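Local coordinates for cation efflux system protein CusF (Escherichia coli, PDB 3E6Z) that binds one copper per polypeptide as a periplasmic metallochaperone of the Cus efflux system, which mediates resistance to copper and silver, at residues Pro5-Ile17 with Ile54-Gln66. The protein carries 1 engineered substitution. Residues are numbered along the deposited sequence; the frame is centred on the assembly and turned at random.
Sequences PQVISATGVVKGI and IKTGDKVAFNFVQ
Ile-8 and Phe-64, with Val-14, bury the most surface where residues 5-17 run antiparallel to 54-66, a worked example of antiparallel neighbours sharing one apolar face in an OB-fold barrel. At one end Ile-8 lies over a face of the Phe-64 ring: its CB stands 3.9 Å from the ring centroid, displaced toward the rim, while CG2 reaches CZ of Phe-64 at 3.5 Å. Phe-64 holds CG between its backbone N and carbonyl carbon (chi1 63°), which swings the ring across to its partner strand. Phe-62 repeats the scheme under the methyl of Ala-10, and both rings meet Phe-43 edge-to-face.

At the other end Val-14 drives CG2 against CG1 of Val-60, 3.6 Å away, the two side chains crossing near a right angle. Its backbone ties the type II turn Lys-55 to Asp-58: Val-14 N donates to Asp-58 O at 2.9 Å, and Gly-57 N to Val-14 O at 2.7 Å.

Main-chain bonds thus set the register while apolar groups fill the interior, and since the side chain of Phe-64 lies about 6 Å from the copper bound by His-28, Met-39 and Met-41, this packing lies beside the metal site.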
# COMPACT_ATOMS: atom_id res chain seq x y z
N PRO A 5 -11.15 10.56 3.59
CA PRO A 5 -10.39 9.33 3.85
C PRO A 5 -9.05 9.72 4.34
O PRO A 5 -8.41 10.53 3.62
CB PRO A 5 -10.24 8.69 2.46
CG PRO A 5 -11.37 9.21 1.67
CD PRO A 5 -11.67 10.58 2.21
N GLN A 6 -8.63 9.30 5.53
CA GLN A 6 -7.16 9.48 5.82
C GLN A 6 -6.42 8.19 5.58
O GLN A 6 -5.63 8.00 4.63
CB GLN A 6 -7.00 10.05 7.23
CG GLN A 6 -7.65 11.39 7.42
CD GLN A 6 -7.07 12.52 6.59
OE1 GLN A 6 -6.03 12.40 5.93
NE2 GLN A 6 -7.79 13.64 6.60
N VAL A 7 -6.75 7.19 6.37
CA VAL A 7 -6.01 5.93 6.18
C VAL A 7 -6.84 5.15 5.15
O VAL A 7 -8.05 4.92 5.37
CB VAL A 7 -5.83 5.16 7.48
CG1 VAL A 7 -5.14 3.78 7.23
CG2 VAL A 7 -4.91 5.96 8.46
N ILE A 8 -6.21 4.73 4.02
CA ILE A 8 -6.83 3.89 2.99
C ILE A 8 -6.36 2.48 3.19
O ILE A 8 -5.17 2.23 3.30
CB ILE A 8 -6.49 4.39 1.62
CG1 ILE A 8 -6.94 5.86 1.43
CG2 ILE A 8 -7.17 3.53 0.57
CD1 ILE A 8 -6.45 6.52 0.22
N SER A 9 -7.33 1.55 3.31
CA SER A 9 -6.99 0.12 3.42
C SER A 9 -7.18 -0.56 2.08
O SER A 9 -8.04 -0.22 1.30
CB SER A 9 -7.86 -0.65 4.39
OG SER A 9 -7.95 -0.11 5.66
N ALA A 10 -6.28 -1.49 1.80
CA ALA A 10 -6.33 -2.20 0.53
C ALA A 10 -5.71 -3.55 0.65
O ALA A 10 -5.07 -3.91 1.60
CB ALA A 10 -5.64 -1.42 -0.50
N THR A 11 -5.97 -4.35 -0.39
CA THR A 11 -5.25 -5.62 -0.59
C THR A 11 -4.64 -5.64 -1.97
O THR A 11 -4.98 -4.84 -2.83
CB THR A 11 -6.26 -6.84 -0.39
OG1 THR A 11 -7.36 -6.74 -1.32
CG2 THR A 11 -6.85 -6.96 1.01
N GLY A 12 -3.67 -6.55 -2.16
CA GLY A 12 -3.06 -6.63 -3.50
C GLY A 12 -1.97 -7.70 -3.52
O GLY A 12 -1.90 -8.48 -2.60
N VAL A 13 -1.18 -7.59 -4.58
CA VAL A 13 -0.07 -8.55 -4.76
C VAL A 13 1.21 -7.69 -4.92
O VAL A 13 1.27 -6.76 -5.73
CB VAL A 13 -0.26 -9.43 -6.01
CG1 VAL A 13 1.01 -10.32 -6.24
CG2 VAL A 13 -1.52 -10.33 -5.77
N VAL A 14 2.24 -8.06 -4.19
CA VAL A 14 3.54 -7.37 -4.24
C VAL A 14 4.22 -7.73 -5.60
O VAL A 14 4.41 -8.93 -5.92
CB VAL A 14 4.44 -7.77 -3.13
CG1 VAL A 14 5.83 -7.15 -3.25
CG2 VAL A 14 3.75 -7.44 -1.76
N LYS A 15 4.63 -6.72 -6.38
CA LYS A 15 5.33 -7.00 -7.60
C LYS A 15 6.78 -6.61 -7.58
O LYS A 15 7.56 -7.21 -8.31
CB LYS A 15 4.51 -6.38 -8.69
CG LYS A 15 3.11 -6.94 -8.82
CD LYS A 15 3.10 -8.39 -9.20
CE LYS A 15 3.79 -8.70 -10.57
NZ LYS A 15 3.72 -10.15 -10.88
N GLY A 16 7.19 -5.69 -6.69
CA GLY A 16 8.56 -5.34 -6.55
C GLY A 16 8.84 -4.78 -5.15
O GLY A 16 7.92 -4.10 -4.58
N ILE A 17 10.04 -4.99 -4.65
CA ILE A 17 10.47 -4.44 -3.37
C ILE A 17 11.83 -3.88 -3.57
O ILE A 17 12.78 -4.60 -3.90
CB ILE A 17 10.48 -5.49 -2.23
CG1 ILE A 17 9.08 -6.07 -2.03
CG2 ILE A 17 11.01 -4.83 -0.94
CD1 ILE A 17 9.12 -7.38 -1.23
N ILE A 54 7.53 -9.88 3.78
CA ILE A 54 6.86 -10.01 2.45
C ILE A 54 7.89 -10.28 1.34
O ILE A 54 9.09 -10.04 1.48
CB ILE A 54 6.06 -8.74 2.13
CG1 ILE A 54 7.00 -7.52 2.18
CG2 ILE A 54 4.86 -8.58 3.12
CD1 ILE A 54 6.43 -6.26 1.46
N LYS A 55 7.36 -10.79 0.24
CA LYS A 55 8.18 -11.08 -0.97
C LYS A 55 7.30 -10.92 -2.21
O LYS A 55 6.07 -10.90 -2.11
CB LYS A 55 8.86 -12.43 -0.93
CG LYS A 55 7.85 -13.57 -0.94
CD LYS A 55 8.55 -14.90 -0.64
CE LYS A 55 7.62 -16.10 -0.72
NZ LYS A 55 6.47 -15.97 0.19
N THR A 56 7.94 -10.74 -3.36
CA THR A 56 7.19 -10.58 -4.59
C THR A 56 6.27 -11.79 -4.80
O THR A 56 6.66 -12.97 -4.50
CB THR A 56 8.06 -10.30 -5.79
OG1 THR A 56 8.91 -11.44 -5.97
CG2 THR A 56 8.85 -9.02 -5.63
N GLY A 57 5.08 -11.50 -5.32
CA GLY A 57 4.00 -12.48 -5.47
C GLY A 57 3.13 -12.73 -4.27
O GLY A 57 2.04 -13.30 -4.39
N ASP A 58 3.49 -12.17 -3.08
CA ASP A 58 2.65 -12.37 -1.92
C ASP A 58 1.37 -11.54 -2.05
O ASP A 58 1.40 -10.31 -2.50
CB ASP A 58 3.32 -11.89 -0.64
CG ASP A 58 4.36 -12.82 -0.08
OD1 ASP A 58 4.47 -14.00 -0.53
OD2 ASP A 58 5.13 -12.36 0.82
N LYS A 59 0.21 -12.10 -1.84
CA LYS A 59 -0.98 -11.30 -1.59
C LYS A 59 -0.72 -10.62 -0.21
O LYS A 59 -0.26 -11.23 0.70
CB LYS A 59 -2.19 -12.24 -1.50
CG LYS A 59 -2.45 -13.12 -2.58
CD LYS A 59 -3.74 -14.02 -2.42
CE LYS A 59 -3.88 -14.86 -3.64
NZ LYS A 59 -5.05 -15.69 -3.63
N VAL A 60 -1.11 -9.36 -0.06
CA VAL A 60 -0.94 -8.51 1.13
C VAL A 60 -2.18 -7.72 1.44
O VAL A 60 -2.97 -7.41 0.57
CB VAL A 60 0.30 -7.57 0.96
CG1 VAL A 60 1.63 -8.34 1.02
CG2 VAL A 60 0.16 -6.78 -0.36
N ALA A 61 -2.26 -7.38 2.74
CA ALA A 61 -3.22 -6.37 3.26
C ALA A 61 -2.35 -5.21 3.78
O ALA A 61 -1.37 -5.41 4.46
CB ALA A 61 -4.00 -7.00 4.43
N PHE A 62 -2.76 -3.97 3.42
CA PHE A 62 -1.92 -2.87 3.77
C PHE A 62 -2.81 -1.67 3.90
O PHE A 62 -3.92 -1.57 3.45
CB PHE A 62 -0.75 -2.66 2.74
CG PHE A 62 -1.22 -2.38 1.36
CD1 PHE A 62 -1.68 -3.42 0.47
CD2 PHE A 62 -1.18 -1.04 0.82
CE1 PHE A 62 -2.09 -3.10 -0.79
CE2 PHE A 62 -1.53 -0.77 -0.44
CZ PHE A 62 -1.98 -1.79 -1.32
N ASN A 63 -2.20 -0.70 4.61
CA ASN A 63 -2.93 0.57 4.90
C ASN A 63 -1.93 1.68 4.57
O ASN A 63 -0.74 1.56 4.84
CB ASN A 63 -3.31 0.70 6.39
CG ASN A 63 -4.42 -0.27 6.69
OD1 ASN A 63 -5.58 -0.03 6.34
ND2 ASN A 63 -4.05 -1.49 7.13
N PHE A 64 -2.43 2.78 3.95
CA PHE A 64 -1.49 3.86 3.58
C PHE A 64 -2.26 5.19 3.68
O PHE A 64 -3.46 5.29 3.76
CB PHE A 64 -0.97 3.61 2.12
CG PHE A 64 -2.05 3.64 1.05
CD1 PHE A 64 -2.80 2.46 0.78
CD2 PHE A 64 -2.37 4.78 0.32
CE1 PHE A 64 -3.74 2.42 -0.24
CE2 PHE A 64 -3.34 4.72 -0.67
CZ PHE A 64 -3.99 3.55 -0.94
N VAL A 65 -1.40 6.24 3.70
CA VAL A 65 -1.90 7.61 3.72
C VAL A 65 -1.31 8.35 2.51
O VAL A 65 -0.13 8.20 2.16
CB VAL A 65 -1.56 8.35 5.05
CG1 VAL A 65 -2.26 7.60 6.16
CG2 VAL A 65 -0.32 8.43 5.28
N GLN A 66 -2.15 9.14 1.88
CA GLN A 66 -1.62 9.93 0.69
C GLN A 66 -1.04 11.22 1.20
O GLN A 66 -1.62 11.92 2.10
CB GLN A 66 -2.76 10.21 -0.30
CG GLN A 66 -2.27 10.58 -1.68
CD GLN A 66 -1.54 9.41 -2.37
OE1 GLN A 66 -1.76 8.21 -2.09
NE2 GLN A 66 -0.69 9.80 -3.36
O HOH W 1 -4.60 9.88 3.02